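Local coordinates for N-acetylglucosaminidase (Paenibacillus barengoltzii, PDB 6INX), which probably hydrolyses glycosidic bonds at N-acetylglucosamine units of glycans, as a TIM-barrel enzyme of glycoside hydrolase family 18, at residues Leu27-Ile32 with Asp62-Leu67; Gly75-Ala80 with Val106-Glu111; Arg239-Val244 with Gln295-Tyr300. All coordinates share one frame; numbering follows the deposited sequence.

Contacts 1, 2 and 3 come in that order along the chain. Contact 1 joins strands 29-38 and 64-70 of an eight-stranded parallel barrel, and contact 2 packs helix 77-81, which follows strand 64-70, against the next barrel strand, 105-109, and the residues after it. Their centres are about 20 Å apart but they touch: Leu67 O lies 2.8 Å from Asp107 N, a probable hydrogen bond between neighbouring strands. Contact 3 belongs to an antiparallel sheet inserted between barrel strands 230-235 and 320-324. Its centre lies about 33 Å from contact 1's and about 31 Å from contact 2's, nearest atoms about 17 Å and about 9 Å away. Contact 2 includes the strand that probably carries the active-site acids.

Contact 1: Leu27-Ile32 with Asp62-Leu67; sequences LTHINI and DLTILL
Thr28 O is held by two donors from different directions: Thr64 N at 2.9 Å, tilted from the carbonyl plane, and a water that donates to it and also to Asp62 O. The same water accepts from Thr64 OG1 at 2.7 Å, so it ties the ends of both segments together where the strands of this TIM barrel begin. Strands 29-32 and 64-67 are parallel neighbours, their directions 19° apart, and a beta-alpha-beta crossover through helix 53-59 connects them. Further along, Ile30 N binds Thr64 O, Leu66 N binds Ile30 O almost straight, at 172°, and Ile32 N binds Leu66 O.

The two sheet faces pack differently. His29, Asn31, Thr64 and Leu66 point into the barrel, where the His29 ring also meets Trp153 and Phe179 edge-to-face. With CG beside its backbone N (chi1 -68°), the ring runs alongside Thr64, and CD2 comes 3.5 Å from Thr64 CB. Thr28 OG1, in the plane of the ring at its edge, hydrogen-bonds His29 ND1 at 2.8 Å, which should restrain the ring's rotation. Asn31 OD1 is bound by Gln181, while its ND2 rests against Leu66 CD1. On the other face, Ile32 and Ile65 turn toward helix 53-59, touching Leu53 and Lys57 respectively. Here the branches meet at an angle: Ile30 CD1 is 3.8 Å from Leu63 CD2, and Ile32 CD1 is 3.7 Å from Ile65 CG2.

Contact 2: Gly75-Ala80 with Val106-Glu111; sequences GGFSEA and VDLDWE
Phe77 and Trp110 bury most of this contact against each other. The two side chains run antiparallel, and their ring planes are only 11° apart, yet the rings are so offset that they barely overlap. Each instead lays a methylene on its partner. Phe77 CB sits centrally over the five-membered ring of Trp110, 3.3 Å from CD2, and Trp110 CB lies over one face of the Phe77 ring, 3.7 Å from CG, giving a reciprocal pair of CH-pi contacts. Trp110 reaches this position because its CG stands anti to the backbone N (chi1 175°).

Helix 77-81, with Gly76 at its N-cap position, is thereby fastened to barrel strand 105-109 and the residues that follow it. Asp107, Asp109 and Glu111 follow the DxDxE signature of family 18, and Trp110 falls between its last two acids.

A serine in place of Trp110 would keep the CB over the Phe77 ring but would probably leave Phe77 CB without its indole face, opening a gap beside the helix.

Leu108 CD1 closes on the Phe77 ring from its edge, 3.8 Å from CE1. The backbone N of Ser78 stands 3.6 Å from Trp110 CZ2, while Ser78 OG turns to Asp126.

Contact 3: Arg239-Val244 with Gln295-Tyr300; sequences RMWKDV and QTFISY
Trp241 CE3 approaches the Phe297 ring at its edge, 3.7 Å from CD1, and the two side chains run side by side with their planes 64° apart. With Phe297 CG anti to its backbone N (chi1 176°), this ring reaches the indole. On the opposite face, Met240 CG lies 3.9 Å from Ile298 CG1 and its SD 3.7 Å from Thr296 CG2, with the Thr296 methyl crossing the methionine chain.

Between these apolar layers the backbones pair as antiparallel strands. Arg239-Ser299 and Trp241-Phe297 are hydrogen-bonded pairs, Met240-Ile298 a non-hydrogen-bonded one; Trp241 N reaches Phe297 O in the carbonyl plane at 2.9 Å.

Beyond the strand ends, Val244 N meets a lone pair of Gln295 O at 2.9 Å in an almost linear bond (178°). At the solvent-facing edge, Asp243 OD1 and Gln295 NE2 stand 3.2 Å apart. At the other end Arg239 turns away from the partner strand, its NH1 hydrogen-bonded to Gly259 O and its NE in a salt bridge with Asp186, while Ser299 OG bonds His198 N.

These adjacent inner strands belong to a five-stranded antiparallel sheet inserted before the last barrel strand, consistent with the insertion domain of many family 18 enzymes.

Contact 1: Leu27-Ile32 with Asp62-Leu67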
ATOM      1  N   LEU A  27       8.638  32.462  -7.771  1.00 16.92           N
ATOM      2  CA  LEU A  27       7.401  31.701  -7.709  1.00 17.06           C
ATOM      3  C   LEU A  27       6.426  32.175  -8.777  1.00 19.48           C
ATOM      4  O   LEU A  27       6.390  33.355  -9.139  1.00 18.83           O
ATOM      5  CB  LEU A  27       6.755  31.883  -6.333  1.00 15.05           C
ATOM      6  CG  LEU A  27       7.590  31.412  -5.142  1.00 18.91           C
ATOM      7  CD1 LEU A  27       7.005  31.918  -3.834  1.00 20.38           C
ATOM      8  CD2 LEU A  27       7.683  29.900  -5.139  1.00 19.09           C
ATOM      9  N   THR A  28       5.630  31.240  -9.288  1.00 14.42           N
ATOM     10  CA  THR A  28       4.469  31.608 -10.085  1.00 14.98           C
ATOM     11  C   THR A  28       3.191  31.613  -9.269  1.00 15.62           C
ATOM     12  O   THR A  28       2.268  32.375  -9.578  1.00 14.17           O
ATOM     13  CB  THR A  28       4.306  30.675 -11.294  1.00 17.34           C
ATOM     14  OG1 THR A  28       4.006  29.344 -10.853  1.00 15.44           O
ATOM     15  CG2 THR A  28       5.581  30.639 -12.120  1.00 19.94           C
ATOM     16  N   HIS A  29       3.139  30.809  -8.209  1.00 15.13           N
ATOM     17  CA  HIS A  29       1.954  30.689  -7.375  1.00 13.88           C
ATOM     18  C   HIS A  29       2.370  30.571  -5.917  1.00 12.85           C
ATOM     19  O   HIS A  29       3.392  29.964  -5.593  1.00 12.94           O
ATOM     20  CB  HIS A  29       1.162  29.414  -7.715  1.00 13.33           C
ATOM     21  CG  HIS A  29       0.524  29.434  -9.066  1.00 14.13           C
ATOM     22  ND1 HIS A  29       1.251  29.326 -10.231  1.00 16.33           N
ATOM     23  CD2 HIS A  29      -0.771  29.559  -9.436  1.00 15.33           C
ATOM     24  CE1 HIS A  29       0.426  29.368 -11.264  1.00 15.47           C
ATOM     25  NE2 HIS A  29      -0.804  29.514 -10.809  1.00 17.74           N
ATOM     26  N   ILE A  30       1.557  31.144  -5.040  1.00 13.09           N
ATOM     27  CA  ILE A  30       1.633  30.881  -3.610  1.00 13.43           C
ATOM     28  C   ILE A  30       0.297  30.296  -3.186  1.00 12.31           C
ATOM     29  O   ILE A  30      -0.754  30.811  -3.575  1.00 13.88           O
ATOM     30  CB  ILE A  30       1.935  32.162  -2.816  1.00 16.64           C
ATOM     31  CG1 ILE A  30       3.396  32.569  -2.997  1.00 20.64           C
ATOM     32  CG2 ILE A  30       1.613  31.970  -1.337  1.00 22.00           C
ATOM     33  CD1 ILE A  30       3.682  33.955  -2.445  1.00 29.33           C
ATOM     34  N   ASN A  31       0.338  29.207  -2.408  1.00 11.87           N
ATOM     35  CA  ASN A  31      -0.846  28.615  -1.785  1.00 12.73           C
ATOM     36  C   ASN A  31      -0.804  28.950  -0.295  1.00 11.49           C
ATOM     37  O   ASN A  31       0.078  28.475   0.428  1.00 12.87           O
ATOM     38  CB  ASN A  31      -0.849  27.099  -1.954  1.00 12.37           C
ATOM     39  CG  ASN A  31      -0.776  26.659  -3.401  1.00 16.88           C
ATOM     40  OD1 ASN A  31      -0.038  25.722  -3.735  1.00 22.34           O
ATOM     41  ND2 ASN A  31      -1.544  27.305  -4.262  1.00 19.82           N
ATOM     42  N   ILE A  32      -1.749  29.767   0.167  1.00 10.45           N
ATOM     43  CA  ILE A  32      -1.734  30.205   1.560  1.00  9.72           C
ATOM     44  C   ILE A  32      -2.418  29.153   2.426  1.00 11.81           C
ATOM     45  O   ILE A  32      -3.591  28.842   2.220  1.00 11.48           O
ATOM     46  CB  ILE A  32      -2.433  31.560   1.711  1.00  9.30           C
ATOM     47  CG1 ILE A  32      -1.724  32.630   0.890  1.00 13.41           C
ATOM     48  CG2 ILE A  32      -2.438  31.971   3.177  1.00 12.21           C
ATOM     49  CD1 ILE A  32      -2.412  33.981   0.988  1.00 16.20           C
ATOM     50  N   ASP A  62       3.144  39.041 -11.754  1.00 21.60           N
ATOM     51  CA  ASP A  62       2.820  37.786 -12.416  1.00 22.46           C
ATOM     52  C   ASP A  62       2.435  36.684 -11.436  1.00 20.21           C
ATOM     53  O   ASP A  62       2.070  35.585 -11.869  1.00 21.91           O
ATOM     54  CB  ASP A  62       4.004  37.320 -13.271  1.00 26.93           C
ATOM     55  CG  ASP A  62       4.242  38.212 -14.478  1.00 31.78           C
ATOM     56  OD1 ASP A  62       3.309  38.942 -14.874  1.00 36.89           O
ATOM     57  OD2 ASP A  62       5.360  38.182 -15.029  1.00 37.03           O
ATOM     58  N   LEU A  63       2.511  36.951 -10.136  1.00 15.99           N
ATOM     59  CA  LEU A  63       2.269  35.937  -9.118  1.00 17.52           C
ATOM     60  C   LEU A  63       0.774  35.714  -8.936  1.00 16.15           C
ATOM     61  O   LEU A  63       0.004  36.676  -8.853  1.00 19.81           O
ATOM     62  CB  LEU A  63       2.884  36.408  -7.802  1.00 18.88           C
ATOM     63  CG  LEU A  63       2.742  35.545  -6.554  1.00 18.85           C
ATOM     64  CD1 LEU A  63       3.528  34.257  -6.730  1.00 17.77           C
ATOM     65  CD2 LEU A  63       3.234  36.318  -5.343  1.00 21.83           C
ATOM     66  N   THR A  64       0.365  34.444  -8.869  1.00 14.45           N
ATOM     67  CA  THR A  64      -1.011  34.066  -8.561  1.00 13.41           C
ATOM     68  C   THR A  64      -1.067  33.591  -7.111  1.00 15.31           C
ATOM     69  O   THR A  64      -0.294  32.712  -6.717  1.00 14.86           O
ATOM     70  CB  THR A  64      -1.471  32.946  -9.505  1.00 15.62           C
ATOM     71  OG1 THR A  64      -1.410  33.396 -10.865  1.00 18.80           O
ATOM     72  CG2 THR A  64      -2.897  32.495  -9.199  1.00 14.35           C
ATOM     73  N   ILE A  65      -1.964  34.175  -6.322  1.00 13.40           N
ATOM     74  CA  ILE A  65      -2.050  33.902  -4.889  1.00 11.73           C
ATOM     75  C   ILE A  65      -3.361  33.182  -4.616  1.00 11.60           C
ATOM     76  O   ILE A  65      -4.444  33.756  -4.782  1.00 12.92           O
ATOM     77  CB  ILE A  65      -1.932  35.181  -4.048  1.00 13.26           C
ATOM     78  CG1 ILE A  65      -0.629  35.911  -4.371  1.00 17.07           C
ATOM     79  CG2 ILE A  65      -1.993  34.857  -2.554  1.00 15.25           C
ATOM     80  CD1 ILE A  65      -0.428  37.167  -3.542  1.00 21.49           C
ATOM     81  N   LEU A  66      -3.268  31.928  -4.177  1.00 11.98           N
ATOM     82  CA  LEU A  66      -4.439  31.117  -3.870  1.00 12.56           C
ATOM     83  C   LEU A  66      -4.586  30.935  -2.364  1.00 11.27           C
ATOM     84  O   LEU A  66      -3.598  30.890  -1.620  1.00 12.09           O
ATOM     85  CB  LEU A  66      -4.321  29.733  -4.520  1.00 12.39           C
ATOM     86  CG  LEU A  66      -4.002  29.752  -6.020  1.00 15.40           C
ATOM     87  CD1 LEU A  66      -3.800  28.334  -6.545  1.00 18.68           C
ATOM     88  CD2 LEU A  66      -5.092  30.479  -6.795  1.00 15.85           C
ATOM     89  N   LEU A  67      -5.830  30.831  -1.913  1.00 10.23           N
ATOM     90  CA  LEU A  67      -6.093  30.436  -0.536  1.00  9.50           C
ATOM     91  C   LEU A  67      -6.297  28.929  -0.517  1.00 11.46           C
ATOM     92  O   LEU A  67      -7.226  28.423  -1.157  1.00 11.00           O
ATOM     93  CB  LEU A  67      -7.353  31.122  -0.017  1.00 10.89           C
ATOM     94  CG  LEU A  67      -7.810  30.653   1.373  1.00  9.88           C
ATOM     95  CD1 LEU A  67      -6.827  31.066   2.476  1.00 12.80           C
ATOM     96  CD2 LEU A  67      -9.212  31.195   1.672  1.00 14.02           C
TER
HETATM   97  O   HOH W   1       1.046  33.076 -11.949  1.00 20.41           O

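Contact 2: Gly75-Ala80 with Val106-Glu111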
ATOM      1  N   GLY A  75     -11.663  19.251   9.016  1.00 11.78           N
ATOM      2  CA  GLY A  75     -12.935  18.629   8.726  1.00 12.88           C
ATOM      3  C   GLY A  75     -13.917  19.577   8.063  1.00 11.88           C
ATOM      4  O   GLY A  75     -13.599  20.708   7.702  1.00 12.98           O
ATOM      5  N   GLY A  76     -15.142  19.077   7.900  1.00 10.86           N
ATOM      6  CA  GLY A  76     -16.236  19.864   7.360  1.00 11.68           C
ATOM      7  C   GLY A  76     -16.525  19.648   5.889  1.00 11.68           C
ATOM      8  O   GLY A  76     -17.573  20.095   5.418  1.00 11.34           O
ATOM      9  N   PHE A  77     -15.641  18.960   5.162  1.00  9.34           N
ATOM     10  CA  PHE A  77     -15.782  18.850   3.712  1.00  9.85           C
ATOM     11  C   PHE A  77     -16.856  17.852   3.313  1.00  9.40           C
ATOM     12  O   PHE A  77     -17.691  18.148   2.456  1.00 10.44           O
ATOM     13  CB  PHE A  77     -14.451  18.423   3.098  1.00  9.95           C
ATOM     14  CG  PHE A  77     -13.419  19.500   3.059  1.00 12.27           C
ATOM     15  CD1 PHE A  77     -13.452  20.475   2.078  1.00 13.91           C
ATOM     16  CD2 PHE A  77     -12.393  19.523   3.991  1.00 12.95           C
ATOM     17  CE1 PHE A  77     -12.475  21.466   2.033  1.00 17.31           C
ATOM     18  CE2 PHE A  77     -11.423  20.510   3.957  1.00 15.98           C
ATOM     19  CZ  PHE A  77     -11.463  21.479   2.975  1.00 17.62           C
ATOM     20  N   SER A  78     -16.813  16.631   3.859  1.00 10.92           N
ATOM     21  CA  SER A  78     -17.846  15.659   3.515  1.00  8.57           C
ATOM     22  C   SER A  78     -19.227  16.195   3.876  1.00 10.05           C
ATOM     23  O   SER A  78     -20.190  16.024   3.122  1.00 10.77           O
ATOM     24  CB  SER A  78     -17.575  14.324   4.219  1.00 10.71           C
ATOM     25  OG  SER A  78     -18.576  13.359   3.948  1.00 11.72           O
ATOM     26  N   GLU A  79     -19.331  16.857   5.026  1.00  9.65           N
ATOM     27  CA  GLU A  79     -20.593  17.465   5.448  1.00 10.23           C
ATOM     28  C   GLU A  79     -21.064  18.520   4.450  1.00 12.01           C
ATOM     29  O   GLU A  79     -22.217  18.493   3.990  1.00 11.71           O
ATOM     30  CB  GLU A  79     -20.404  18.088   6.837  1.00 11.45           C
ATOM     31  CG  GLU A  79     -20.014  17.095   7.951  1.00 12.24           C
ATOM     32  CD  GLU A  79     -18.511  16.989   8.178  1.00 12.25           C
ATOM     33  OE1 GLU A  79     -17.727  17.058   7.203  1.00 12.79           O
ATOM     34  OE2 GLU A  79     -18.111  16.837   9.359  1.00 13.88           O
ATOM     35  N   ALA A  80     -20.180  19.455   4.093  1.00 12.67           N
ATOM     36  CA  ALA A  80     -20.562  20.515   3.160  1.00 10.62           C
ATOM     37  C   ALA A  80     -20.906  19.946   1.790  1.00 11.77           C
ATOM     38  O   ALA A  80     -21.874  20.375   1.157  1.00 12.55           O
ATOM     39  CB  ALA A  80     -19.435  21.537   3.044  1.00 10.90           C
ATOM     40  N   VAL A 106      -8.890  29.747  -5.132  1.00 10.31           N
ATOM     41  CA  VAL A 106      -8.944  28.806  -4.023  1.00  9.35           C
ATOM     42  C   VAL A 106      -8.305  27.495  -4.447  1.00 10.95           C
ATOM     43  O   VAL A 106      -8.545  27.000  -5.554  1.00 10.63           O
ATOM     44  CB  VAL A 106     -10.401  28.574  -3.565  1.00 12.17           C
ATOM     45  CG1 VAL A 106     -10.495  27.429  -2.549  1.00 14.21           C
ATOM     46  CG2 VAL A 106     -10.969  29.854  -2.986  1.00 14.48           C
ATOM     47  N   ASP A 107      -7.494  26.939  -3.564  1.00 10.05           N
ATOM     48  CA  ASP A 107      -6.944  25.597  -3.711  1.00 10.80           C
ATOM     49  C   ASP A 107      -7.621  24.733  -2.652  1.00 10.46           C
ATOM     50  O   ASP A 107      -7.403  24.938  -1.455  1.00 11.50           O
ATOM     51  CB  ASP A 107      -5.430  25.629  -3.494  1.00 10.63           C
ATOM     52  CG  ASP A 107      -4.830  24.238  -3.381  1.00 14.71           C
ATOM     53  OD1 ASP A 107      -5.015  23.442  -4.325  1.00 16.12           O
ATOM     54  OD2 ASP A 107      -4.188  23.954  -2.349  1.00 17.94           O
ATOM     55  N   LEU A 108      -8.421  23.758  -3.069  1.00  9.58           N
ATOM     56  CA  LEU A 108      -9.128  22.912  -2.113  1.00 11.94           C
ATOM     57  C   LEU A 108      -8.261  21.724  -1.721  1.00 10.98           C
ATOM     58  O   LEU A 108      -7.821  20.959  -2.586  1.00 11.34           O
ATOM     59  CB  LEU A 108     -10.438  22.405  -2.707  1.00 11.82           C
ATOM     60  CG  LEU A 108     -11.510  22.153  -1.651  1.00 15.69           C
ATOM     61  CD1 LEU A 108     -12.073  23.476  -1.154  1.00 17.45           C
ATOM     62  CD2 LEU A 108     -12.615  21.277  -2.221  1.00 16.86           C
ATOM     63  N   ASP A 109      -8.044  21.558  -0.410  1.00 10.46           N
ATOM     64  CA  ASP A 109      -7.174  20.507   0.112  1.00 10.83           C
ATOM     65  C   ASP A 109      -7.955  19.611   1.074  1.00 10.05           C
ATOM     66  O   ASP A 109      -7.630  19.523   2.261  1.00 10.90           O
ATOM     67  CB  ASP A 109      -5.981  21.164   0.819  1.00 12.38           C
ATOM     68  CG  ASP A 109      -4.905  20.186   1.196  1.00 18.75           C
ATOM     69  OD1 ASP A 109      -4.940  19.041   0.705  1.00 22.68           O
ATOM     70  OD2 ASP A 109      -4.008  20.572   1.977  1.00 24.09           O
ATOM     71  N   TRP A 110      -8.999  18.962   0.574  1.00  8.06           N
ATOM     72  CA  TRP A 110      -9.769  17.979   1.329  1.00  8.21           C
ATOM     73  C   TRP A 110      -9.011  16.653   1.302  1.00 10.39           C
ATOM     74  O   TRP A 110      -8.754  16.097   0.232  1.00  9.94           O
ATOM     75  CB  TRP A 110     -11.136  17.846   0.648  1.00 10.48           C
ATOM     76  CG  TRP A 110     -12.091  16.788   1.168  1.00 10.45           C
ATOM     77  CD1 TRP A 110     -11.911  15.928   2.218  1.00  9.81           C
ATOM     78  CD2 TRP A 110     -13.388  16.504   0.641  1.00  9.49           C
ATOM     79  NE1 TRP A 110     -13.018  15.120   2.367  1.00  9.97           N
ATOM     80  CE2 TRP A 110     -13.941  15.455   1.411  1.00  9.43           C
ATOM     81  CE3 TRP A 110     -14.143  17.043  -0.403  1.00 10.23           C
ATOM     82  CZ2 TRP A 110     -15.205  14.937   1.163  1.00 10.19           C
ATOM     83  CZ3 TRP A 110     -15.407  16.538  -0.634  1.00  8.24           C
ATOM     84  CH2 TRP A 110     -15.919  15.478   0.132  1.00 10.71           C
ATOM     85  N   GLU A 111      -8.634  16.153   2.475  1.00 10.44           N
ATOM     86  CA  GLU A 111      -7.787  14.966   2.554  1.00  9.97           C
ATOM     87  C   GLU A 111      -8.524  13.878   3.328  1.00  9.27           C
ATOM     88  O   GLU A 111      -8.358  13.777   4.542  1.00 10.69           O
ATOM     89  CB  GLU A 111      -6.445  15.342   3.214  1.00 10.56           C
ATOM     90  CG  GLU A 111      -5.704  16.428   2.423  1.00 11.44           C
ATOM     91  CD  GLU A 111      -4.318  16.758   2.969  1.00 16.94           C
ATOM     92  OE1 GLU A 111      -3.788  15.999   3.794  1.00 19.00           O
ATOM     93  OE2 GLU A 111      -3.752  17.795   2.553  1.00 18.38           O
TER

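Contact 3: Arg239-Val244 with Gln295-Tyr300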
ATOM      1  N   ARG A 239      10.585  12.463   6.403  1.00 10.60           N
ATOM      2  CA  ARG A 239       9.878  11.457   7.183  1.00 10.28           C
ATOM      3  C   ARG A 239      10.925  10.545   7.804  1.00  9.31           C
ATOM      4  O   ARG A 239      11.990  10.325   7.223  1.00 10.59           O
ATOM      5  CB  ARG A 239       8.939  10.631   6.286  1.00 11.86           C
ATOM      6  CG  ARG A 239       7.614  11.331   5.941  1.00 12.25           C
ATOM      7  CD  ARG A 239       6.639  11.254   7.100  1.00 15.84           C
ATOM      8  NE  ARG A 239       5.475  12.107   6.883  1.00 14.67           N
ATOM      9  CZ  ARG A 239       4.415  12.129   7.678  1.00 14.09           C
ATOM     10  NH1 ARG A 239       4.346  11.333   8.740  1.00 14.38           N
ATOM     11  NH2 ARG A 239       3.414  12.954   7.405  1.00 14.47           N
ATOM     12  N   MET A 240      10.642  10.040   9.006  1.00 10.01           N
ATOM     13  CA  MET A 240      11.678   9.392   9.799  1.00 12.25           C
ATOM     14  C   MET A 240      11.124   8.186  10.536  1.00  9.43           C
ATOM     15  O   MET A 240      10.032   8.243  11.102  1.00 11.74           O
ATOM     16  CB  MET A 240      12.241  10.393  10.818  1.00 13.82           C
ATOM     17  CG  MET A 240      13.283   9.818  11.761  1.00 11.48           C
ATOM     18  SD  MET A 240      14.000  11.099  12.829  1.00 16.05           S
ATOM     19  CE  MET A 240      12.589  11.505  13.844  1.00 18.90           C
ATOM     20  N   TRP A 241      11.879   7.087  10.512  1.00  9.96           N
ATOM     21  CA  TRP A 241      11.542   5.890  11.264  1.00 11.92           C
ATOM     22  C   TRP A 241      12.638   5.611  12.288  1.00  9.96           C
ATOM     23  O   TRP A 241      13.829   5.809  12.012  1.00 11.05           O
ATOM     24  CB  TRP A 241      11.427   4.670  10.340  1.00 12.29           C
ATOM     25  CG  TRP A 241      10.215   4.625   9.448  1.00 10.65           C
ATOM     26  CD1 TRP A 241       9.095   3.867   9.636  1.00 11.07           C
ATOM     27  CD2 TRP A 241      10.022   5.334   8.219  1.00 10.34           C
ATOM     28  NE1 TRP A 241       8.210   4.057   8.595  1.00 10.30           N
ATOM     29  CE2 TRP A 241       8.758   4.950   7.708  1.00 10.18           C
ATOM     30  CE3 TRP A 241      10.792   6.258   7.500  1.00 11.21           C
ATOM     31  CZ2 TRP A 241       8.244   5.468   6.519  1.00 11.54           C
ATOM     32  CZ3 TRP A 241      10.290   6.757   6.311  1.00 11.47           C
ATOM     33  CH2 TRP A 241       9.022   6.367   5.833  1.00 12.81           C
ATOM     34  N   LYS A 242      12.235   5.105  13.451  1.00 11.64           N
ATOM     35  CA  LYS A 242      13.146   4.890  14.563  1.00 13.25           C
ATOM     36  C   LYS A 242      13.367   3.406  14.832  1.00 12.40           C
ATOM     37  O   LYS A 242      12.503   2.569  14.559  1.00 12.55           O
ATOM     38  CB  LYS A 242      12.600   5.547  15.827  1.00 12.56           C
ATOM     39  CG  LYS A 242      12.378   7.055  15.678  1.00 13.71           C
ATOM     40  CD  LYS A 242      11.749   7.636  16.935  1.00 14.56           C
ATOM     41  CE  LYS A 242      11.559   9.142  16.789  1.00 16.46           C
ATOM     42  NZ  LYS A 242      10.909   9.754  17.987  1.00 18.55           N
ATOM     43  N   ASP A 243      14.548   3.100  15.377  1.00 13.35           N
ATOM     44  CA  ASP A 243      14.864   1.761  15.874  1.00 13.91           C
ATOM     45  C   ASP A 243      14.747   0.706  14.778  1.00 13.94           C
ATOM     46  O   ASP A 243      14.112  -0.339  14.944  1.00 15.96           O
ATOM     47  CB  ASP A 243      14.023   1.431  17.104  1.00 13.99           C
ATOM     48  CG  ASP A 243      14.233   2.437  18.218  1.00 16.33           C
ATOM     49  OD1 ASP A 243      15.409   2.698  18.556  1.00 15.96           O
ATOM     50  OD2 ASP A 243      13.233   2.977  18.721  1.00 18.39           O
ATOM     51  N   VAL A 244      15.385   0.986  13.648  1.00 13.81           N
ATOM     52  CA  VAL A 244      15.317   0.064  12.516  1.00 15.70           C
ATOM     53  C   VAL A 244      16.595  -0.762  12.445  1.00 15.38           C
ATOM     54  O   VAL A 244      17.680  -0.268  12.788  1.00 14.47           O
ATOM     55  CB  VAL A 244      15.002   0.780  11.193  1.00 22.77           C
ATOM     56  CG1 VAL A 244      13.902   1.812  11.382  1.00 19.89           C
ATOM     57  CG2 VAL A 244      16.208   1.425  10.644  1.00 21.63           C
ATOM     58  N   GLN A 295      20.449   3.115  12.959  1.00 12.01           N
ATOM     59  CA  GLN A 295      19.277   2.923  13.801  1.00 15.00           C
ATOM     60  C   GLN A 295      18.107   3.806  13.363  1.00 14.39           C
ATOM     61  O   GLN A 295      16.949   3.385  13.434  1.00 13.55           O
ATOM     62  CB  GLN A 295      19.676   3.253  15.243  1.00 21.15           C
ATOM     63  CG  GLN A 295      18.664   2.925  16.309  1.00 27.09           C
ATOM     64  CD  GLN A 295      19.052   3.509  17.660  1.00 21.28           C
ATOM     65  OE1 GLN A 295      19.790   4.501  17.739  1.00 28.64           O
ATOM     66  NE2 GLN A 295      18.550   2.904  18.729  1.00 27.95           N
ATOM     67  N   THR A 296      18.392   5.024  12.906  1.00 14.03           N
ATOM     68  CA  THR A 296      17.367   5.999  12.539  1.00 12.44           C
ATOM     69  C   THR A 296      17.462   6.271  11.044  1.00 11.15           C
ATOM     70  O   THR A 296      18.532   6.639  10.544  1.00 11.90           O
ATOM     71  CB  THR A 296      17.566   7.298  13.332  1.00 14.22           C
ATOM     72  OG1 THR A 296      17.485   7.023  14.738  1.00 15.50           O
ATOM     73  CG2 THR A 296      16.506   8.335  12.967  1.00 12.08           C
ATOM     74  N   PHE A 297      16.346   6.089  10.333  1.00 10.04           N
ATOM     75  CA  PHE A 297      16.284   6.248   8.885  1.00  9.53           C
ATOM     76  C   PHE A 297      15.482   7.499   8.553  1.00 10.51           C
ATOM     77  O   PHE A 297      14.369   7.673   9.064  1.00 11.47           O
ATOM     78  CB  PHE A 297      15.595   5.023   8.268  1.00 10.64           C
ATOM     79  CG  PHE A 297      15.401   5.117   6.787  1.00 10.80           C
ATOM     80  CD1 PHE A 297      14.277   5.738   6.247  1.00 11.20           C
ATOM     81  CD2 PHE A 297      16.331   4.573   5.926  1.00 13.34           C
ATOM     82  CE1 PHE A 297      14.108   5.822   4.875  1.00 11.61           C
ATOM     83  CE2 PHE A 297      16.161   4.660   4.570  1.00 10.85           C
ATOM     84  CZ  PHE A 297      15.057   5.281   4.041  1.00 13.98           C
ATOM     85  N   ILE A 298      16.018   8.333   7.656  1.00 10.45           N
ATOM     86  CA  ILE A 298      15.425   9.622   7.304  1.00 10.27           C
ATOM     87  C   ILE A 298      15.326   9.736   5.789  1.00 11.49           C
ATOM     88  O   ILE A 298      16.331   9.594   5.089  1.00 12.19           O
ATOM     89  CB  ILE A 298      16.258  10.790   7.867  1.00 11.03           C
ATOM     90  CG1 ILE A 298      16.232  10.752   9.399  1.00 11.47           C
ATOM     91  CG2 ILE A 298      15.747  12.123   7.334  1.00 13.81           C
ATOM     92  CD1 ILE A 298      17.186  11.738  10.096  1.00 13.93           C
ATOM     93  N   SER A 299      14.119  10.008   5.288  1.00 10.12           N
ATOM     94  CA  SER A 299      13.869  10.201   3.865  1.00  9.56           C
ATOM     95  C   SER A 299      13.575  11.676   3.611  1.00  9.17           C
ATOM     96  O   SER A 299      12.812  12.290   4.356  1.00 10.10           O
ATOM     97  CB  SER A 299      12.628   9.399   3.456  1.00  9.45           C
ATOM     98  OG  SER A 299      12.172   9.814   2.191  1.00  9.96           O
ATOM     99  N   TYR A 300      14.130  12.238   2.535  1.00  9.19           N
ATOM    100  CA  TYR A 300      13.949  13.669   2.286  1.00  8.71           C
ATOM    101  C   TYR A 300      14.164  13.969   0.807  1.00  9.82           C
ATOM    102  O   TYR A 300      14.516  13.088   0.030  1.00 13.29           O
ATOM    103  CB  TYR A 300      14.871  14.498   3.201  1.00 10.08           C
ATOM    104  CG  TYR A 300      16.352  14.409   2.898  1.00 10.53           C
ATOM    105  CD1 TYR A 300      17.048  13.221   3.069  1.00 10.93           C
ATOM    106  CD2 TYR A 300      17.061  15.525   2.464  1.00 11.62           C
ATOM    107  CE1 TYR A 300      18.408  13.137   2.805  1.00 11.64           C
ATOM    108  CE2 TYR A 300      18.433  15.450   2.200  1.00 11.97           C
ATOM    109  CZ  TYR A 300      19.094  14.254   2.377  1.00 12.02           C
ATOM    110  OH  TYR A 300      20.453  14.170   2.118  1.00 14.36           O
TER